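Local coordinates for L-amino acid deaminase (Proteus vulgaris, PDB 5I39), which probably acts as a flavin-dependent oxidoreductase that uses bound FAD to oxidatively deaminate L-amino acids at the membrane, at residues A45-I50 against T378-S383; G81-Y86 against L98-W103. All coordinates share one frame; numbering follows the deposited sequence.

Contact 1: A45-I50 against T378-S383. With FAD (flavin-adenine dinucleotide), chain B.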
loop_
_atom_site.group_PDB
_atom_site.type_symbol
_atom_site.label_atom_id
_atom_site.label_comp_id
_atom_site.label_asym_id
_atom_site.label_seq_id
_atom_site.Cartn_x
_atom_site.Cartn_y
_atom_site.Cartn_z
ATOM N N ALA A 45 11.271 -1.892 7.073
ATOM C CA ALA A 45 11.482 -2.166 5.646
ATOM C C ALA A 45 10.220 -2.730 4.982
ATOM O O ALA A 45 10.268 -3.729 4.257
ATOM C CB ALA A 45 12.663 -3.103 5.445
ATOM N N GLY A 46 9.089 -2.082 5.242
ATOM C CA GLY A 46 7.904 -2.230 4.401
ATOM C C GLY A 46 7.954 -1.196 3.292
ATOM O O GLY A 46 8.957 -0.496 3.109
ATOM N N ILE A 47 6.854 -1.067 2.560
ATOM C CA ILE A 47 6.819 -0.153 1.426
ATOM C C ILE A 47 7.076 1.295 1.848
ATOM O O ILE A 47 7.725 2.033 1.126
ATOM C CB ILE A 47 5.497 -0.284 0.626
ATOM C CG1 ILE A 47 5.605 0.370 -0.759
ATOM C CG2 ILE A 47 4.307 0.278 1.393
ATOM C CD1 ILE A 47 6.516 -0.358 -1.728
ATOM N N LEU A 48 6.574 1.706 3.006
ATOM C CA LEU A 48 6.713 3.105 3.387
ATOM C C LEU A 48 8.157 3.442 3.747
ATOM O O LEU A 48 8.684 4.461 3.296
ATOM C CB LEU A 48 5.722 3.478 4.487
ATOM C CG LEU A 48 4.248 3.385 4.051
ATOM C CD1 LEU A 48 3.341 3.882 5.163
ATOM C CD2 LEU A 48 3.945 4.156 2.773
ATOM N N GLY A 49 8.825 2.575 4.499
ATOM C CA GLY A 49 10.239 2.791 4.816
ATOM C C GLY A 49 11.127 2.716 3.583
ATOM O O GLY A 49 12.018 3.550 3.398
ATOM N N ILE A 50 10.876 1.722 2.733
ATOM C CA ILE A 50 11.651 1.548 1.508
ATOM C C ILE A 50 11.501 2.746 0.568
ATOM O O ILE A 50 12.499 3.279 0.071
ATOM C CB ILE A 50 11.253 0.248 0.780
ATOM C CG1 ILE A 50 11.721 -0.975 1.581
ATOM C CG2 ILE A 50 11.854 0.189 -0.622
ATOM C CD1 ILE A 50 11.027 -2.263 1.197
ATOM N N THR A 378 -0.566 2.083 -2.572
ATOM C CA THR A 378 -0.993 3.130 -3.500
ATOM C C THR A 378 -0.328 4.476 -3.218
ATOM O O THR A 378 0.137 5.158 -4.135
ATOM C CB THR A 378 -2.521 3.315 -3.406
ATOM O OG1 THR A 378 -3.171 2.091 -3.748
ATOM C CG2 THR A 378 -3.023 4.404 -4.352
ATOM N N GLU A 379 -0.330 4.857 -1.944
ATOM C CA GLU A 379 0.111 6.181 -1.523
ATOM C C GLU A 379 1.621 6.344 -1.488
ATOM O O GLU A 379 2.113 7.470 -1.590
ATOM C CB GLU A 379 -0.433 6.469 -0.127
ATOM C CG GLU A 379 -1.949 6.541 -0.070
ATOM C CD GLU A 379 -2.514 6.438 1.333
ATOM O OE1 GLU A 379 -1.759 6.153 2.284
ATOM O OE2 GLU A 379 -3.740 6.633 1.478
ATOM N N SER A 380 2.347 5.235 -1.340
ATOM C CA SER A 380 3.769 5.255 -0.986
ATOM C C SER A 380 4.668 6.192 -1.803
ATOM O O SER A 380 5.511 6.845 -1.213
ATOM C CB SER A 380 4.360 3.841 -0.953
ATOM O OG SER A 380 4.239 3.173 -2.196
ATOM N N PRO A 381 4.511 6.273 -3.142
ATOM C CA PRO A 381 5.430 7.175 -3.858
ATOM C C PRO A 381 5.298 8.634 -3.424
ATOM O O PRO A 381 6.275 9.379 -3.438
ATOM C CB PRO A 381 5.009 7.013 -5.325
ATOM C CG PRO A 381 4.323 5.691 -5.377
ATOM C CD PRO A 381 3.584 5.617 -4.078
ATOM N N VAL A 382 4.091 9.034 -3.047
ATOM C CA VAL A 382 3.832 10.407 -2.635
ATOM C C VAL A 382 4.054 10.588 -1.135
ATOM O O VAL A 382 4.645 11.586 -0.725
ATOM C CB VAL A 382 2.422 10.869 -3.049
ATOM C CG1 VAL A 382 2.221 12.339 -2.702
ATOM C CG2 VAL A 382 2.206 10.670 -4.543
ATOM N N SER A 383 3.591 9.649 -0.312
ATOM C CA SER A 383 3.844 9.774 1.128
ATOM C C SER A 383 5.343 9.708 1.433
ATOM O O SER A 383 5.794 10.349 2.372
ATOM C CB SER A 383 3.041 8.781 1.963
ATOM O OG SER A 383 3.396 7.456 1.680
HETATM P PA FAD B . 4.638 -2.886 6.792
HETATM O O1A FAD B . 3.880 -3.758 7.799
HETATM O O2A FAD B . 4.717 -3.472 5.395
HETATM O O5B FAD B . 6.144 -2.639 7.240
HETATM C C5B FAD B . 6.498 -2.143 8.522
HETATM C C4B FAD B . 7.788 -2.853 8.891
HETATM O O4B FAD B . 8.300 -2.276 10.110
HETATM C C3B FAD B . 7.565 -4.342 9.162
HETATM O O3B FAD B . 8.325 -5.119 8.238
HETATM C C2B FAD B . 8.005 -4.490 10.626
HETATM O O2B FAD B . 8.615 -5.762 10.916
HETATM C C1B FAD B . 8.949 -3.315 10.811
HETATM N N9A FAD B . 9.118 -2.845 12.189
HETATM C C8A FAD B . 8.163 -2.537 13.044
HETATM N N7A FAD B . 8.661 -2.078 14.211
HETATM C C5A FAD B . 9.978 -2.116 14.057
HETATM C C6A FAD B . 11.131 -1.784 14.890
HETATM N N6A FAD B . 10.955 -1.320 16.144
HETATM N N1A FAD B . 12.366 -1.946 14.378
HETATM C C2A FAD B . 12.556 -2.384 13.126
HETATM N N3A FAD B . 11.554 -2.731 12.309
HETATM C C4A FAD B . 10.290 -2.605 12.731
HETATM N N1 FAD B . -2.982 -0.937 0.123
HETATM C C2 FAD B . -3.255 -0.608 -1.144
HETATM O O2 FAD B . -2.789 0.459 -1.582
HETATM N N3 FAD B . -4.021 -1.410 -1.923
HETATM C C4 FAD B . -4.580 -2.552 -1.509
HETATM O O4 FAD B . -5.243 -3.245 -2.268
HETATM C C4X FAD B . -4.349 -2.977 -0.121
HETATM N N5 FAD B . -4.910 -4.089 0.426
HETATM C C5X FAD B . -4.517 -4.511 1.632
HETATM C C6 FAD B . -4.906 -5.758 2.126
HETATM C C7 FAD B . -4.457 -6.239 3.352
HETATM C C7M FAD B . -4.855 -7.615 3.837
HETATM C C8 FAD B . -3.560 -5.409 4.170
HETATM C C8M FAD B . -3.013 -5.896 5.491
HETATM C C9 FAD B . -3.187 -4.153 3.688
HETATM C C9A FAD B . -3.632 -3.673 2.462
HETATM N N10 FAD B . -3.257 -2.412 1.982
HETATM C C10 FAD B . -3.488 -2.065 0.653
HETATM C "C1'" FAD B . -2.458 -1.509 2.786
HETATM C "C2'" FAD B . -0.991 -1.631 2.567
HETATM O "O2'" FAD B . -0.655 -3.010 2.453
HETATM C "C3'" FAD B . -0.304 -0.977 3.761
HETATM O "O3'" FAD B . -0.836 0.351 4.014
HETATM C "C4'" FAD B . 1.190 -0.838 3.585
HETATM O "O4'" FAD B . 1.761 -2.099 3.189
HETATM C "C5'" FAD B . 1.816 -0.376 4.888
HETATM O "O5'" FAD B . 3.226 -0.324 4.663
HETATM P P FAD B . 4.206 -0.098 5.933
HETATM O O1P FAD B . 5.601 -0.022 5.389
HETATM O O2P FAD B . 3.662 1.021 6.796
HETATM O O3P FAD B . 3.956 -1.428 6.831
HETATM O O HOH W 1 6.333 6.214 1.767
#
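One water links Leu48 to Ser380 and Ser383: it donates to Ser380 O at 3.2 Å and more weakly to Leu48 O, and it also hydrogen-bonds to Ser383 OG. No direct hydrogen bond joins 45-50 to 378-383, so this water is the polar bridge between two helices that otherwise meet where the aliphatic side chains of Ile47 and Leu48 pack on the two serines. The branches of Leu48 divide their work. CD2 reaches across to Ser383 OG at 3.5 Å and packs beside Ser380 CB, whereas CD1 lies against the flavin-adenine dinucleotide, 3.3 Å from its phosphate oxygen O2P. Ile47 is divided in the same way. With CG1 anti to the backbone N (chi1 -164°), that atom comes to 3.4 Å from Ser380 OG, while CG2 packs on the ribityl chain, at O5' and O4'. Ser380 OG has its own polar partner in Met377 O, one turn back, and therefore presents to Ile47 a hydroxyl that is already engaged.

Each helix start faces the cofactor. Gly46 holds the N-cap position of helix 47-58, and its CA lies 3.3 Å from FAD O1P, which accepts a bond from Leu48 N at 3.1 Å; the positive end of the helix dipole would probably favour the phosphate there. Gly46 and Gly49, with Gly44, match a GxGxxG pattern, consistent with a Rossmann-type dinucleotide-binding turn. At the flavin end of the cofactor, Thr378 N and Thr378 OG1 both donate to flavin O2, the hydroxyl at 2.7 Å.

Strand 367-371 lies beside the contact, with Asn370 touching Leu48 and Ser383; helix 189-199 packs on Ile47 through Thr190, and helix 90-103 covers Pro381 and Val382.

Contact 2: G81-Y86 against L98-W103. With FAD (flavin-adenine dinucleotide), chain B.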
loop_
_atom_site.group_PDB
_atom_site.type_symbol
_atom_site.label_atom_id
_atom_site.label_comp_id
_atom_site.label_asym_id
_atom_site.label_seq_id
_atom_site.Cartn_x
_atom_site.Cartn_y
_atom_site.Cartn_z
ATOM N N GLY A 81 -4.122 -5.636 -3.621
ATOM C CA GLY A 81 -3.343 -5.225 -4.790
ATOM C C GLY A 81 -3.941 -4.232 -5.752
ATOM O O GLY A 81 -3.550 -4.218 -6.916
ATOM N N GLN A 82 -4.847 -3.381 -5.281
ATOM C CA GLN A 82 -5.423 -2.347 -6.138
ATOM C C GLN A 82 -4.934 -0.960 -5.734
ATOM O O GLN A 82 -4.796 -0.649 -4.547
ATOM C CB GLN A 82 -6.953 -2.417 -6.150
ATOM C CG GLN A 82 -7.650 -2.112 -4.834
ATOM C CD GLN A 82 -9.147 -2.360 -4.907
ATOM O OE1 GLN A 82 -9.736 -2.377 -5.993
ATOM N NE2 GLN A 82 -9.775 -2.544 -3.753
ATOM N N ALA A 83 -4.663 -0.144 -6.748
ATOM C CA ALA A 83 -4.259 1.247 -6.574
ATOM C C ALA A 83 -5.379 2.107 -7.131
ATOM O O ALA A 83 -5.538 2.230 -8.350
ATOM C CB ALA A 83 -2.939 1.529 -7.274
ATOM N N ILE A 84 -6.182 2.668 -6.228
ATOM C CA ILE A 84 -7.420 3.341 -6.612
ATOM C C ILE A 84 -7.558 4.685 -5.920
ATOM O O ILE A 84 -7.070 4.876 -4.803
ATOM C CB ILE A 84 -8.679 2.461 -6.347
ATOM C CG1 ILE A 84 -9.003 2.322 -4.849
ATOM C CG2 ILE A 84 -8.509 1.098 -7.005
ATOM C CD1 ILE A 84 -10.312 1.609 -4.562
ATOM N N SER A 85 -8.236 5.606 -6.601
ATOM C CA SER A 85 -8.709 6.846 -5.985
ATOM C C SER A 85 -10.217 6.848 -5.733
ATOM O O SER A 85 -10.725 7.807 -5.155
ATOM C CB SER A 85 -8.348 8.045 -6.859
ATOM O OG SER A 85 -9.023 7.985 -8.103
ATOM N N TYR A 86 -10.915 5.778 -6.122
ATOM C CA TYR A 86 -12.384 5.726 -6.073
ATOM C C TYR A 86 -12.918 6.017 -4.672
ATOM O O TYR A 86 -12.490 5.386 -3.709
ATOM C CB TYR A 86 -12.884 4.349 -6.528
ATOM C CG TYR A 86 -14.302 4.322 -7.060
ATOM C CD1 TYR A 86 -14.648 5.056 -8.187
ATOM C CD2 TYR A 86 -15.279 3.501 -6.489
ATOM C CE1 TYR A 86 -15.934 5.017 -8.703
ATOM C CE2 TYR A 86 -16.567 3.454 -7.002
ATOM C CZ TYR A 86 -16.886 4.216 -8.104
ATOM O OH TYR A 86 -18.145 4.166 -8.624
ATOM N N LEU A 98 -1.988 11.114 -7.542
ATOM C CA LEU A 98 -0.554 11.220 -7.820
ATOM C C LEU A 98 0.184 9.904 -7.547
ATOM O O LEU A 98 1.136 9.575 -8.245
ATOM C CB LEU A 98 0.085 12.362 -7.018
ATOM C CG LEU A 98 -0.061 13.783 -7.567
ATOM C CD1 LEU A 98 -1.508 14.213 -7.723
ATOM C CD2 LEU A 98 0.684 14.748 -6.661
ATOM N N GLY A 99 -0.245 9.163 -6.531
ATOM C CA GLY A 99 0.340 7.854 -6.249
ATOM C C GLY A 99 0.253 6.924 -7.448
ATOM O O GLY A 99 1.250 6.323 -7.852
ATOM N N LYS A 100 -0.936 6.826 -8.034
ATOM C CA LYS A 100 -1.124 6.034 -9.253
ATOM C C LYS A 100 -0.236 6.527 -10.394
ATOM O O LYS A 100 0.370 5.733 -11.103
ATOM C CB LYS A 100 -2.574 6.096 -9.716
ATOM C CG LYS A 100 -3.563 5.333 -8.849
ATOM C CD LYS A 100 -4.990 5.826 -9.053
ATOM C CE LYS A 100 -5.416 5.796 -10.510
ATOM N NZ LYS A 100 -6.775 6.371 -10.646
ATOM N N HIS A 101 -0.179 7.845 -10.569
ATOM C CA HIS A 101 0.633 8.452 -11.624
ATOM C C HIS A 101 2.105 8.055 -11.489
ATOM O O HIS A 101 2.777 7.752 -12.475
ATOM C CB HIS A 101 0.475 9.969 -11.559
ATOM C CG HIS A 101 1.200 10.707 -12.635
ATOM N ND1 HIS A 101 2.317 11.472 -12.386
ATOM C CD2 HIS A 101 0.961 10.802 -13.961
ATOM C CE1 HIS A 101 2.739 12.007 -13.517
ATOM N NE2 HIS A 101 1.932 11.618 -14.488
ATOM N N ARG A 102 2.599 8.043 -10.259
ATOM C CA ARG A 102 3.966 7.622 -9.980
ATOM C C ARG A 102 4.153 6.119 -10.129
ATOM O O ARG A 102 5.188 5.675 -10.623
ATOM C CB ARG A 102 4.381 8.115 -8.608
ATOM C CG ARG A 102 4.464 9.624 -8.631
ATOM C CD ARG A 102 4.771 10.213 -7.300
ATOM N NE ARG A 102 4.787 11.668 -7.384
ATOM C CZ ARG A 102 5.327 12.461 -6.470
ATOM N NH1 ARG A 102 5.915 11.944 -5.388
ATOM N NH2 ARG A 102 5.289 13.778 -6.637
ATOM N N TRP A 103 3.156 5.328 -9.748
ATOM C CA TRP A 103 3.215 3.900 -10.046
ATOM C C TRP A 103 3.272 3.632 -11.549
ATOM O O TRP A 103 3.978 2.721 -11.976
ATOM C CB TRP A 103 2.072 3.128 -9.391
ATOM C CG TRP A 103 2.388 2.752 -7.977
ATOM C CD1 TRP A 103 1.891 3.317 -6.834
ATOM C CD2 TRP A 103 3.312 1.742 -7.556
ATOM N NE1 TRP A 103 2.443 2.714 -5.732
ATOM C CE2 TRP A 103 3.316 1.741 -6.145
ATOM C CE3 TRP A 103 4.127 0.825 -8.238
ATOM C CZ2 TRP A 103 4.110 0.861 -5.399
ATOM C CZ3 TRP A 103 4.910 -0.051 -7.498
ATOM C CH2 TRP A 103 4.896 -0.025 -6.093
HETATM P PA FAD B . 4.638 -2.886 6.792
HETATM O O1A FAD B . 3.880 -3.758 7.799
HETATM O O2A FAD B . 4.717 -3.472 5.395
HETATM O O5B FAD B . 6.144 -2.639 7.240
HETATM C C5B FAD B . 6.498 -2.143 8.522
HETATM C C4B FAD B . 7.788 -2.853 8.891
HETATM O O4B FAD B . 8.300 -2.276 10.110
HETATM C C3B FAD B . 7.565 -4.342 9.162
HETATM O O3B FAD B . 8.325 -5.119 8.238
HETATM C C2B FAD B . 8.005 -4.490 10.626
HETATM O O2B FAD B . 8.615 -5.762 10.916
HETATM C C1B FAD B . 8.949 -3.315 10.811
HETATM N N9A FAD B . 9.118 -2.845 12.189
HETATM C C8A FAD B . 8.163 -2.537 13.044
HETATM N N7A FAD B . 8.661 -2.078 14.211
HETATM C C5A FAD B . 9.978 -2.116 14.057
HETATM C C6A FAD B . 11.131 -1.784 14.890
HETATM N N6A FAD B . 10.955 -1.320 16.144
HETATM N N1A FAD B . 12.366 -1.946 14.378
HETATM C C2A FAD B . 12.556 -2.384 13.126
HETATM N N3A FAD B . 11.554 -2.731 12.309
HETATM C C4A FAD B . 10.290 -2.605 12.731
HETATM N N1 FAD B . -2.982 -0.937 0.123
HETATM C C2 FAD B . -3.255 -0.608 -1.144
HETATM O O2 FAD B . -2.789 0.459 -1.582
HETATM N N3 FAD B . -4.021 -1.410 -1.923
HETATM C C4 FAD B . -4.580 -2.552 -1.509
HETATM O O4 FAD B . -5.243 -3.245 -2.268
HETATM C C4X FAD B . -4.349 -2.977 -0.121
HETATM N N5 FAD B . -4.910 -4.089 0.426
HETATM C C5X FAD B . -4.517 -4.511 1.632
HETATM C C6 FAD B . -4.906 -5.758 2.126
HETATM C C7 FAD B . -4.457 -6.239 3.352
HETATM C C7M FAD B . -4.855 -7.615 3.837
HETATM C C8 FAD B . -3.560 -5.409 4.170
HETATM C C8M FAD B . -3.013 -5.896 5.491
HETATM C C9 FAD B . -3.187 -4.153 3.688
HETATM C C9A FAD B . -3.632 -3.673 2.462
HETATM N N10 FAD B . -3.257 -2.412 1.982
HETATM C C10 FAD B . -3.488 -2.065 0.653
HETATM C "C1'" FAD B . -2.458 -1.509 2.786
HETATM C "C2'" FAD B . -0.991 -1.631 2.567
HETATM O "O2'" FAD B . -0.655 -3.010 2.453
HETATM C "C3'" FAD B . -0.304 -0.977 3.761
HETATM O "O3'" FAD B . -0.836 0.351 4.014
HETATM C "C4'" FAD B . 1.190 -0.838 3.585
HETATM O "O4'" FAD B . 1.761 -2.099 3.189
HETATM C "C5'" FAD B . 1.816 -0.376 4.888
HETATM O "O5'" FAD B . 3.226 -0.324 4.663
HETATM P P FAD B . 4.206 -0.098 5.933
HETATM O O1P FAD B . 5.601 -0.022 5.389
HETATM O O2P FAD B . 3.662 1.021 6.796
HETATM O O3P FAD B . 3.956 -1.428 6.831
HETATM O O HOH W 2 -7.655 9.062 -10.137
#
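Packing of the Lys100 methylenes on Ala83, mainly on its carbonyl oxygen, makes up much of this interface. The aliphatic part of Lys100 runs alongside the backbone of the 81-86 segment: CG and CD each lie 3.7 Å from Ala83 O, and CG also comes within 4.2 Å of Ala83 CB. A bend at chi3 (55°) in the otherwise extended chain carries the ammonium group along the segment toward Ser85.

The polar contact across the segments is indirect. Lys100 NZ and Ser85 OG stand 3.8 Å apart, and a water closes the gap, accepting from Lys100 NZ at 2.9 Å and hydrogen-bonding to Ser85 OG at 2.7 Å. The charge itself is met elsewhere, in salt bridges from Lys100 NZ to Glu178 and Asp180. Because Glu178 also accepts from Ser85 N, one carboxylate ties the lysine to the backbone beside it.

The hydrogen bonds that 81-86 makes to FAD all come from backbone atoms. Gly81 N and Gln82 N converge on flavin O4, each at 3.0 Å, and would probably polarise that carbonyl. Flavin N3 returns a nearly straight bond to Gln82 O (2.8 Å, 169°), which fixes the pyrimidine edge of the flavin from both its donor and its acceptor side. Gly81 makes this turn with a positive phi of 112°.

Strand 82-83 pairs with 182-183 at the edge of the large mixed sheet, and helix 90-103 packs behind it. A flavin whose pyrimidine edge is read largely by main-chain groups is consistent with the FAD site of a DAO-family oxidoreductase.

Contacts 1 and 2 lie with their centres about 12 Å apart, and both touch the same FAD. Along the chain, 45-50 comes first, then both segments of contact 2, and finally 378-383, so contact 1 joins residues more than 300 positions apart, with contact 2 between them in sequence. Helices 376-392 and 90-103 meet directly: Val382 packs against Gly99, and Arg102 probably hydrogen-bonds to Pro381 O. Separately, Thr378 of helix 376-392 packs on strand 82-83 at Ala83. The start of helix 47-58 meets one FAD phosphate, whereas strand 82-83 and the start of helix 376-392 meet the flavin's pyrimidine ring. The cofactor is thus held by elements from distant parts of the sequence.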